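Local coordinates for protein signal recognition particle receptor beta subunit (Mus musculus, PDB 2FH5) that binds GTP as the beta subunit of the signal recognition particle receptor, which targets nascent secretory proteins to the endoplasmic reticulum membrane, at residues B[11-16]-B[70-75]; B[97-102]-B[145-150]; B[104-109]-B[175-180]. All coordinates share one frame; numbering follows the deposited sequence.

How the contacts relate
From the N terminus, strand 9-13 comes first and runs into the GTP-binding loop. The chain then passes through strands 42-47 and 55-60 and returns in helix 65-75, where contact 1 closes. Strand 79-87 follows. Helix 91-110 then opens both other contacts, first 97-102 and then 104-109. Helix 133-150 closes contact 2, and the loop before strand 184-188 closes contact 3. These two therefore cross, while contact 1 precedes both in series. Contact 1 ties the sheet to helix 65-75. Contact 2 ties helix 91-110 to helix 133-150, and contact 3 ties it to the loop before strand 184-188. Atoms of contact 1 also touch both: V13 meets F101, and L72 meets V105.

Contact 1 (B[11-16]-B[70-75]); sequences LFVGLC and QLLDRF. With GTP (guanosine-5'-triphosphate), chain D.
Strand 11-13 and helix 70-75, which meet through L11 and V13 on one side and L72 and F75 on the other, run nearly antiparallel, at 164°, with their axes 10.5 Å apart at the closest point. This is a helix laid on the beta-sheet of a P-loop GTPase fold, and strand 9-13 is the strand that leads into the phosphate-binding loop. L11 and V13 point from the strand toward the helix. F12, between them, turns to the other side of the sheet.

L11 does most of the touching. Its two methyls split the work. CD1 lies 4.0 Å from CD1 of L72, and CD2 lies 4.0 Å from CB of F75. The L11 side chain slants across both partners. L72 has its CG anti to the backbone N (chi1 175°), and this swings the CD1 methyl in toward the strand. There it also comes within 4.3 Å of V13 CG1. F75 meets L11 through its CB and its carbonyl O, the O lying 3.8 Å from L11 CD1. Its ring leads away from the strand segment; the side chain also touches I59 and L61. One ring face carries CD of R74.

The side chains that meet here are apolar and largely buried. L72 also touches V105 of helix 91-110 from this position. After V13 comes G14, whose carbonyl O accepts a hydrogen bond from K20 NZ. C16 then reaches the GTP, its CA 3.5 Å from O1G of the nucleotide.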
loop_
_atom_site.group_PDB
_atom_site.type_symbol
_atom_site.label_atom_id
_atom_site.label_comp_id
_atom_site.label_asym_id
_atom_site.label_seq_id
_atom_site.Cartn_x
_atom_site.Cartn_y
_atom_site.Cartn_z
ATOM N N LEU B 11 -9.457 9.914 1.162
ATOM C CA LEU B 11 -9.045 8.627 1.690
ATOM C C LEU B 11 -9.038 7.509 0.639
ATOM O O LEU B 11 -10.015 7.326 -0.083
ATOM C CB LEU B 11 -9.981 8.234 2.831
ATOM C CG LEU B 11 -10.232 9.341 3.853
ATOM C CD1 LEU B 11 -11.087 8.783 5.002
ATOM C CD2 LEU B 11 -8.915 9.892 4.373
ATOM N N PHE B 12 -7.931 6.781 0.530
ATOM C CA PHE B 12 -7.860 5.648 -0.392
ATOM C C PHE B 12 -8.013 4.411 0.508
ATOM O O PHE B 12 -7.225 4.207 1.446
ATOM C CB PHE B 12 -6.515 5.612 -1.114
ATOM C CG PHE B 12 -6.365 6.672 -2.167
ATOM C CD1 PHE B 12 -6.204 8.008 -1.817
ATOM C CD2 PHE B 12 -6.435 6.343 -3.515
ATOM C CE1 PHE B 12 -6.120 9.007 -2.799
ATOM C CE2 PHE B 12 -6.352 7.337 -4.498
ATOM C CZ PHE B 12 -6.193 8.672 -4.131
ATOM N N VAL B 13 -9.038 3.609 0.245
ATOM C CA VAL B 13 -9.314 2.436 1.056
ATOM C C VAL B 13 -9.593 1.282 0.121
ATOM O O VAL B 13 -9.878 1.507 -1.043
ATOM C CB VAL B 13 -10.563 2.655 1.975
ATOM C CG1 VAL B 13 -10.312 3.800 2.985
ATOM C CG2 VAL B 13 -11.787 2.952 1.116
ATOM N N GLY B 14 -9.522 0.051 0.627
ATOM C CA GLY B 14 -9.757 -1.118 -0.206
ATOM C C GLY B 14 -9.024 -2.302 0.376
ATOM O O GLY B 14 -8.172 -2.137 1.273
ATOM N N LEU B 15 -9.328 -3.498 -0.135
ATOM C CA LEU B 15 -8.688 -4.706 0.387
ATOM C C LEU B 15 -7.196 -4.637 0.152
ATOM O O LEU B 15 -6.723 -3.801 -0.623
ATOM C CB LEU B 15 -9.233 -5.986 -0.288
ATOM C CG LEU B 15 -10.748 -6.192 -0.255
ATOM C CD1 LEU B 15 -11.082 -7.421 -1.060
ATOM C CD2 LEU B 15 -11.257 -6.291 1.168
ATOM N N CYS B 16 -6.464 -5.500 0.844
ATOM C CA CYS B 16 -5.018 -5.600 0.667
ATOM C C CYS B 16 -4.749 -5.884 -0.795
ATOM O O CYS B 16 -5.516 -6.598 -1.434
ATOM C CB CYS B 16 -4.461 -6.765 1.476
ATOM S SG CYS B 16 -4.349 -6.405 3.219
ATOM N N GLN B 70 -10.305 0.680 12.109
ATOM C CA GLN B 70 -9.729 1.516 13.140
ATOM C C GLN B 70 -9.262 2.824 12.485
ATOM O O GLN B 70 -9.550 3.910 12.987
ATOM C CB GLN B 70 -8.545 0.795 13.790
ATOM C CG GLN B 70 -7.938 1.545 14.963
ATOM C CD GLN B 70 -6.413 1.504 14.965
ATOM O OE1 GLN B 70 -5.802 0.432 14.835
ATOM N NE2 GLN B 70 -5.790 2.677 15.120
ATOM N N LEU B 71 -8.562 2.722 11.356
ATOM C CA LEU B 71 -8.070 3.914 10.661
ATOM C C LEU B 71 -9.095 4.674 9.830
ATOM O O LEU B 71 -8.955 5.885 9.680
ATOM C CB LEU B 71 -6.862 3.579 9.792
ATOM C CG LEU B 71 -5.567 3.436 10.599
ATOM C CD1 LEU B 71 -4.511 2.714 9.786
ATOM C CD2 LEU B 71 -5.102 4.807 11.012
ATOM N N LEU B 72 -10.100 3.994 9.274
ATOM C CA LEU B 72 -11.125 4.714 8.530
ATOM C C LEU B 72 -11.893 5.560 9.562
ATOM O O LEU B 72 -12.207 6.728 9.303
ATOM C CB LEU B 72 -12.082 3.760 7.800
ATOM C CG LEU B 72 -13.299 4.377 7.063
ATOM C CD1 LEU B 72 -12.879 5.405 6.017
ATOM C CD2 LEU B 72 -14.077 3.281 6.388
ATOM N N ASP B 73 -12.182 4.983 10.732
ATOM C CA ASP B 73 -12.878 5.729 11.792
ATOM C C ASP B 73 -12.078 6.968 12.173
ATOM O O ASP B 73 -12.642 8.047 12.351
ATOM C CB ASP B 73 -13.037 4.910 13.076
ATOM C CG ASP B 73 -14.026 3.767 12.941
ATOM O OD1 ASP B 73 -14.994 3.898 12.149
ATOM O OD2 ASP B 73 -13.841 2.742 13.653
ATOM N N ARG B 74 -10.761 6.814 12.308
ATOM C CA ARG B 74 -9.915 7.930 12.706
ATOM C C ARG B 74 -9.873 9.093 11.716
ATOM O O ARG B 74 -9.809 10.245 12.129
ATOM C CB ARG B 74 -8.484 7.450 12.982
ATOM C CG ARG B 74 -7.566 8.566 13.444
ATOM C CD ARG B 74 -6.093 8.227 13.343
ATOM N NE ARG B 74 -5.685 7.206 14.300
ATOM C CZ ARG B 74 -4.419 6.863 14.525
ATOM N NH1 ARG B 74 -3.434 7.467 13.859
ATOM N NH2 ARG B 74 -4.137 5.908 15.407
ATOM N N PHE B 75 -9.928 8.806 10.421
ATOM C CA PHE B 75 -9.849 9.866 9.426
ATOM C C PHE B 75 -11.136 10.236 8.694
ATOM O O PHE B 75 -11.144 11.227 7.954
ATOM C CB PHE B 75 -8.803 9.502 8.359
ATOM C CG PHE B 75 -7.385 9.472 8.866
ATOM C CD1 PHE B 75 -6.718 10.655 9.202
ATOM C CD2 PHE B 75 -6.714 8.257 9.033
ATOM C CE1 PHE B 75 -5.396 10.623 9.703
ATOM C CE2 PHE B 75 -5.406 8.221 9.530
ATOM C CZ PHE B 75 -4.751 9.407 9.862
HETATM P PG GTP D . -2.198 -2.876 1.302
HETATM O O1G GTP D . -2.009 -4.243 1.750
HETATM O O2G GTP D . -1.109 -1.956 1.747
HETATM O O3G GTP D . -3.589 -2.351 1.721
HETATM O O3B GTP D . -2.081 -3.026 -0.414
HETATM P PB GTP D . -2.191 -1.888 -1.433
HETATM O O1B GTP D . -3.607 -1.724 -1.880
HETATM O O2B GTP D . -1.597 -0.574 -0.966
HETATM O O3A GTP D . -1.368 -2.547 -2.634
HETATM P PA GTP D . -0.103 -2.007 -3.399
HETATM O O1A GTP D . -0.264 -0.656 -3.837
HETATM O O2A GTP D . 1.132 -2.201 -2.562
HETATM O "O5'" GTP D . -0.198 -2.969 -4.654
HETATM C "C5'" GTP D . -0.057 -4.363 -4.443
HETATM C "C4'" GTP D . 0.657 -4.985 -5.642
HETATM O "O4'" GTP D . -0.095 -4.777 -6.857
HETATM C "C3'" GTP D . 2.036 -4.382 -5.932
HETATM O "O3'" GTP D . 2.977 -5.415 -6.342
HETATM C "C2'" GTP D . 1.754 -3.399 -7.032
HETATM O "O2'" GTP D . 2.902 -2.978 -7.797
HETATM C "C1'" GTP D . 0.658 -4.083 -7.850
HETATM N N9 GTP D . -0.262 -3.175 -8.510
HETATM C C8 GTP D . -0.899 -2.071 -7.931
HETATM N N7 GTP D . -1.678 -1.466 -8.824
HETATM C C5 GTP D . -1.551 -2.192 -10.028
HETATM C C6 GTP D . -2.118 -2.056 -11.308
HETATM O O6 GTP D . -2.912 -1.234 -11.725
HETATM N N1 GTP D . -1.736 -3.004 -12.296
HETATM C C2 GTP D . -0.844 -4.031 -12.049
HETATM N N2 GTP D . -0.519 -4.884 -13.059
HETATM N N3 GTP D . -0.308 -4.162 -10.806
HETATM C C4 GTP D . -0.659 -3.247 -9.820
#

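Contact 2 (B[97-102]-B[145-150]); sequences DVAEFL and NTLRVT
L147 reaches from helix 133-150 to A99 and E100 on helix 91-110. The CA atoms of L147 and E100 are 7.5 Å apart. The CB of L147 sets out toward the other helix, and CG carries the chain on in the same general direction. The CD1 methyl makes the closest approaches. It lies 4.0 Å from CB of A99 and 3.8 Å from the carbonyl O of A99. It is also 3.8 Å from the backbone N of E100. The tip thus rests against the backbone as much as against side chains. CB of E100 stands farther off, at 4.5 Å from the same CD1.

Both helices belong to the P-loop GTPase fold of this subunit and here pack against each other beside the sheet. L140, earlier on helix 133-150, also touches A99 and continues the packing along V98 and L102. E100 borders the contact on its exposed side.

Away from helix 91-110, R148 turns its guanidinium back to N145 of its own helix. NH2 of R148 bonds to OD1 of N145 at 2.7 Å, nearly in line with the amide C=O (175°). The bond is bent at the hydrogen (137°), and OD1 is tilted out of the guanidinium plane. The N145 OD1 also accepts from the backbone N of F175.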
loop_
_atom_site.group_PDB
_atom_site.type_symbol
_atom_site.label_atom_id
_atom_site.label_comp_id
_atom_site.label_asym_id
_atom_site.label_seq_id
_atom_site.Cartn_x
_atom_site.Cartn_y
_atom_site.Cartn_z
ATOM N N ASP B 97 -15.603 -10.230 -0.304
ATOM C CA ASP B 97 -14.783 -9.458 0.630
ATOM C C ASP B 97 -14.866 -7.969 0.294
ATOM O O ASP B 97 -14.919 -7.124 1.189
ATOM C CB ASP B 97 -13.326 -9.923 0.601
ATOM C CG ASP B 97 -13.125 -11.272 1.288
ATOM O OD1 ASP B 97 -13.618 -11.444 2.426
ATOM O OD2 ASP B 97 -12.468 -12.160 0.696
ATOM N N VAL B 98 -14.887 -7.662 -1.000
ATOM C CA VAL B 98 -14.994 -6.290 -1.470
ATOM C C VAL B 98 -16.326 -5.695 -1.035
ATOM O O VAL B 98 -16.351 -4.663 -0.360
ATOM C CB VAL B 98 -14.920 -6.212 -3.017
ATOM C CG1 VAL B 98 -15.203 -4.795 -3.474
ATOM C CG2 VAL B 98 -13.554 -6.681 -3.509
ATOM N N ALA B 99 -17.431 -6.342 -1.419
ATOM C CA ALA B 99 -18.785 -5.862 -1.063
ATOM C C ALA B 99 -18.954 -5.628 0.441
ATOM O O ALA B 99 -19.513 -4.624 0.870
ATOM C CB ALA B 99 -19.854 -6.855 -1.555
ATOM N N GLU B 100 -18.455 -6.562 1.234
ATOM C CA GLU B 100 -18.549 -6.459 2.683
ATOM C C GLU B 100 -17.824 -5.244 3.254
ATOM O O GLU B 100 -18.304 -4.620 4.214
ATOM C CB GLU B 100 -17.999 -7.734 3.318
ATOM C CG GLU B 100 -17.857 -7.689 4.810
ATOM C CD GLU B 100 -17.469 -9.053 5.360
ATOM O OE1 GLU B 100 -18.336 -9.959 5.291
ATOM O OE2 GLU B 100 -16.312 -9.225 5.838
ATOM N N PHE B 101 -16.667 -4.914 2.678
ATOM C CA PHE B 101 -15.913 -3.772 3.164
ATOM C C PHE B 101 -16.581 -2.505 2.637
ATOM O O PHE B 101 -16.748 -1.544 3.373
ATOM C CB PHE B 101 -14.449 -3.876 2.709
ATOM C CG PHE B 101 -13.564 -2.723 3.150
ATOM C CD1 PHE B 101 -13.892 -1.934 4.255
ATOM C CD2 PHE B 101 -12.406 -2.418 2.439
ATOM C CE1 PHE B 101 -13.086 -0.844 4.638
ATOM C CE2 PHE B 101 -11.593 -1.337 2.812
ATOM C CZ PHE B 101 -11.940 -0.543 3.916
ATOM N N LEU B 102 -16.971 -2.508 1.369
ATOM C CA LEU B 102 -17.636 -1.347 0.784
ATOM C C LEU B 102 -18.913 -1.006 1.572
ATOM O O LEU B 102 -19.200 0.166 1.836
ATOM C CB LEU B 102 -17.944 -1.614 -0.691
ATOM C CG LEU B 102 -18.670 -0.505 -1.441
ATOM C CD1 LEU B 102 -17.880 0.802 -1.378
ATOM C CD2 LEU B 102 -18.910 -0.972 -2.878
ATOM N N ASN B 145 -27.064 -5.973 -2.309
ATOM C CA ASN B 145 -28.480 -6.242 -2.206
ATOM C C ASN B 145 -28.761 -7.406 -1.295
ATOM O O ASN B 145 -29.771 -7.418 -0.614
ATOM C CB ASN B 145 -29.101 -6.525 -3.569
ATOM C CG ASN B 145 -30.592 -6.720 -3.470
ATOM O OD1 ASN B 145 -31.322 -5.832 -3.000
ATOM N ND2 ASN B 145 -31.058 -7.883 -3.887
ATOM N N THR B 146 -27.886 -8.402 -1.280
ATOM C CA THR B 146 -28.105 -9.538 -0.382
ATOM C C THR B 146 -27.584 -9.208 1.002
ATOM O O THR B 146 -28.189 -9.583 1.995
ATOM C CB THR B 146 -27.404 -10.821 -0.864
ATOM O OG1 THR B 146 -27.979 -11.239 -2.102
ATOM C CG2 THR B 146 -27.588 -11.937 0.144
ATOM N N LEU B 147 -26.469 -8.490 1.062
ATOM C CA LEU B 147 -25.870 -8.125 2.344
ATOM C C LEU B 147 -26.759 -7.296 3.266
ATOM O O LEU B 147 -26.723 -7.498 4.471
ATOM C CB LEU B 147 -24.551 -7.369 2.143
ATOM C CG LEU B 147 -23.253 -8.161 2.047
ATOM C CD1 LEU B 147 -22.139 -7.193 1.764
ATOM C CD2 LEU B 147 -22.990 -8.924 3.360
ATOM N N ARG B 148 -27.537 -6.361 2.730
ATOM C CA ARG B 148 -28.386 -5.564 3.604
ATOM C C ARG B 148 -29.471 -6.403 4.268
ATOM O O ARG B 148 -30.120 -5.955 5.213
ATOM C CB ARG B 148 -28.996 -4.389 2.842
ATOM C CG ARG B 148 -29.678 -4.787 1.614
ATOM C CD ARG B 148 -30.247 -3.591 0.865
ATOM N NE ARG B 148 -31.092 -4.084 -0.224
ATOM C CZ ARG B 148 -32.000 -3.358 -0.854
ATOM N NH1 ARG B 148 -32.182 -2.097 -0.508
ATOM N NH2 ARG B 148 -32.723 -3.904 -1.825
ATOM N N VAL B 149 -29.670 -7.624 3.786
ATOM C CA VAL B 149 -30.651 -8.522 4.390
ATOM C C VAL B 149 -29.931 -9.499 5.333
ATOM O O VAL B 149 -30.319 -9.656 6.486
ATOM C CB VAL B 149 -31.423 -9.335 3.325
ATOM C CG1 VAL B 149 -32.426 -10.272 3.997
ATOM C CG2 VAL B 149 -32.114 -8.405 2.376
ATOM N N THR B 150 -28.869 -10.137 4.848
ATOM C CA THR B 150 -28.122 -11.099 5.665
ATOM C C THR B 150 -27.231 -10.469 6.749
ATOM O O THR B 150 -26.971 -11.095 7.773
ATOM C CB THR B 150 -27.216 -12.002 4.795
ATOM O OG1 THR B 150 -26.101 -11.237 4.312
ATOM C CG2 THR B 150 -27.994 -12.573 3.605
#

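Contact 3 (B[104-109]-B[175-180]); sequences QVLIDS and FEFSQL
L106 on helix 91-110 divides its two methyls between F177 and L180 in the loop before strand 184-188. It crosses each of them at about a right angle. The CD1 methyl comes obliquely to the F177 ring, 4.0 Å from CE1. The CD2 methyl meets CD1 of L180 at 3.6 Å, methyl to methyl. With CG anti to the carbonyl carbon (chi1 -73°), the side chain of L106 leans out toward the loop, and each methyl finds its own partner.

The loop residues also touch one another. Residues 177-179 form a short 3-10 turn, with L180 N bonded to F177 O at 3.0 Å. This turn brings the ring end of F177 and the L180 side chain to L106. The F177 ring has CE2 of F175 over the centre of one face, 4.1 Å above the plane. F175 in turn takes CD2 of L180 at its ring edge, in plane. F175 thus touches both F177 and L180, the two residues that meet L106.

On the helix, S109 OG donates to V105 O at 2.6 Å. The same oxygen accepts from S109 N, on the opposite face of the carbonyl plane. This buried hydroxyl is thus satisfied within its own helix.

All three residues that touch across the contact are buried, and they lie away from the GTP site. The loop lies between helices 91-110 and 133-150 and strand 184-188: F175 and F177 touch L144 of helix 133-150, F177 also touches L102 of helix 91-110, and its ring meets F186 of strand 184-188 edge-to-face.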
loop_
_atom_site.group_PDB
_atom_site.type_symbol
_atom_site.label_atom_id
_atom_site.label_comp_id
_atom_site.label_asym_id
_atom_site.label_seq_id
_atom_site.Cartn_x
_atom_site.Cartn_y
_atom_site.Cartn_z
ATOM N N GLN B 104 -19.590 -1.339 4.777
ATOM C CA GLN B 104 -19.216 -0.528 5.932
ATOM C C GLN B 104 -18.768 0.870 5.509
ATOM O O GLN B 104 -18.977 1.836 6.244
ATOM C CB GLN B 104 -18.090 -1.187 6.726
ATOM C CG GLN B 104 -18.547 -1.830 8.025
ATOM C CD GLN B 104 -18.148 -3.309 8.115
ATOM O OE1 GLN B 104 -18.179 -3.917 9.197
ATOM N NE2 GLN B 104 -17.779 -3.896 6.971
ATOM N N VAL B 105 -18.147 0.989 4.335
ATOM C CA VAL B 105 -17.695 2.300 3.884
ATOM C C VAL B 105 -18.900 3.172 3.503
ATOM O O VAL B 105 -18.902 4.383 3.750
ATOM C CB VAL B 105 -16.708 2.184 2.689
ATOM C CG1 VAL B 105 -16.477 3.554 2.056
ATOM C CG2 VAL B 105 -15.363 1.618 3.180
ATOM N N LEU B 106 -19.920 2.552 2.911
ATOM C CA LEU B 106 -21.129 3.266 2.508
ATOM C C LEU B 106 -21.866 3.733 3.747
ATOM O O LEU B 106 -22.289 4.886 3.850
ATOM C CB LEU B 106 -22.033 2.353 1.698
ATOM C CG LEU B 106 -21.487 2.107 0.311
ATOM C CD1 LEU B 106 -22.327 1.059 -0.375
ATOM C CD2 LEU B 106 -21.484 3.402 -0.466
ATOM N N ILE B 107 -22.018 2.830 4.701
ATOM C CA ILE B 107 -22.680 3.195 5.928
ATOM C C ILE B 107 -21.933 4.331 6.622
ATOM O O ILE B 107 -22.522 5.379 6.882
ATOM C CB ILE B 107 -22.824 1.975 6.836
ATOM C CG1 ILE B 107 -24.043 1.171 6.377
ATOM C CG2 ILE B 107 -22.931 2.394 8.277
ATOM C CD1 ILE B 107 -24.273 -0.082 7.179
ATOM N N ASP B 108 -20.644 4.142 6.899
ATOM C CA ASP B 108 -19.845 5.181 7.553
ATOM C C ASP B 108 -19.982 6.530 6.876
ATOM O O ASP B 108 -20.123 7.553 7.542
ATOM C CB ASP B 108 -18.369 4.814 7.554
ATOM C CG ASP B 108 -18.044 3.717 8.528
ATOM O OD1 ASP B 108 -18.979 3.104 9.079
ATOM O OD2 ASP B 108 -16.846 3.458 8.737
ATOM N N SER B 109 -19.935 6.527 5.548
ATOM C CA SER B 109 -20.020 7.757 4.776
ATOM C C SER B 109 -21.344 8.503 4.920
ATOM O O SER B 109 -21.363 9.740 5.023
ATOM C CB SER B 109 -19.755 7.465 3.302
ATOM O OG SER B 109 -18.465 6.907 3.126
ATOM N N PHE B 175 -31.346 -3.153 -4.534
ATOM C CA PHE B 175 -30.295 -2.156 -4.327
ATOM C C PHE B 175 -29.562 -1.673 -5.567
ATOM O O PHE B 175 -29.262 -2.456 -6.461
ATOM C CB PHE B 175 -29.218 -2.662 -3.363
ATOM C CG PHE B 175 -28.124 -1.657 -3.135
ATOM C CD1 PHE B 175 -28.327 -0.584 -2.280
ATOM C CD2 PHE B 175 -26.961 -1.696 -3.881
ATOM C CE1 PHE B 175 -27.400 0.435 -2.181
ATOM C CE2 PHE B 175 -26.027 -0.666 -3.785
ATOM C CZ PHE B 175 -26.254 0.395 -2.936
ATOM N N GLU B 176 -29.258 -0.377 -5.586
ATOM C CA GLU B 176 -28.509 0.241 -6.675
ATOM C C GLU B 176 -27.823 1.432 -6.055
ATOM O O GLU B 176 -28.371 2.045 -5.152
ATOM C CB GLU B 176 -29.431 0.698 -7.813
ATOM C CG GLU B 176 -29.767 -0.411 -8.793
ATOM C CD GLU B 176 -30.801 0.001 -9.829
ATOM O OE1 GLU B 176 -30.509 0.868 -10.683
ATOM O OE2 GLU B 176 -31.918 -0.557 -9.780
ATOM N N PHE B 177 -26.623 1.753 -6.522
ATOM C CA PHE B 177 -25.883 2.888 -5.980
ATOM C C PHE B 177 -26.599 4.228 -6.136
ATOM O O PHE B 177 -26.468 5.097 -5.272
ATOM C CB PHE B 177 -24.495 2.949 -6.613
ATOM C CG PHE B 177 -23.560 1.863 -6.134
ATOM C CD1 PHE B 177 -22.982 1.931 -4.865
ATOM C CD2 PHE B 177 -23.261 0.766 -6.951
ATOM C CE1 PHE B 177 -22.111 0.912 -4.412
ATOM C CE2 PHE B 177 -22.396 -0.255 -6.517
ATOM C CZ PHE B 177 -21.819 -0.186 -5.248
ATOM N N SER B 178 -27.356 4.402 -7.219
ATOM C CA SER B 178 -28.099 5.656 -7.446
ATOM C C SER B 178 -29.132 5.978 -6.338
ATOM O O SER B 178 -29.462 7.136 -6.118
ATOM C CB SER B 178 -28.810 5.618 -8.797
ATOM O OG SER B 178 -29.823 4.628 -8.791
ATOM N N GLN B 179 -29.631 4.963 -5.640
ATOM C CA GLN B 179 -30.595 5.181 -4.563
ATOM C C GLN B 179 -29.920 5.777 -3.323
ATOM O O GLN B 179 -30.570 6.085 -2.322
ATOM C CB GLN B 179 -31.253 3.856 -4.153
ATOM C CG GLN B 179 -31.672 2.977 -5.305
ATOM C CD GLN B 179 -32.071 1.601 -4.840
ATOM O OE1 GLN B 179 -32.013 1.300 -3.637
ATOM N NE2 GLN B 179 -32.486 0.743 -5.784
ATOM N N LEU B 180 -28.612 5.943 -3.377
ATOM C CA LEU B 180 -27.905 6.441 -2.218
ATOM C C LEU B 180 -27.838 7.942 -2.088
ATOM O O LEU B 180 -27.692 8.654 -3.083
ATOM C CB LEU B 180 -26.465 5.905 -2.216
ATOM C CG LEU B 180 -26.180 4.427 -1.956
ATOM C CD1 LEU B 180 -24.681 4.222 -1.850
ATOM C CD2 LEU B 180 -26.859 3.994 -0.668
#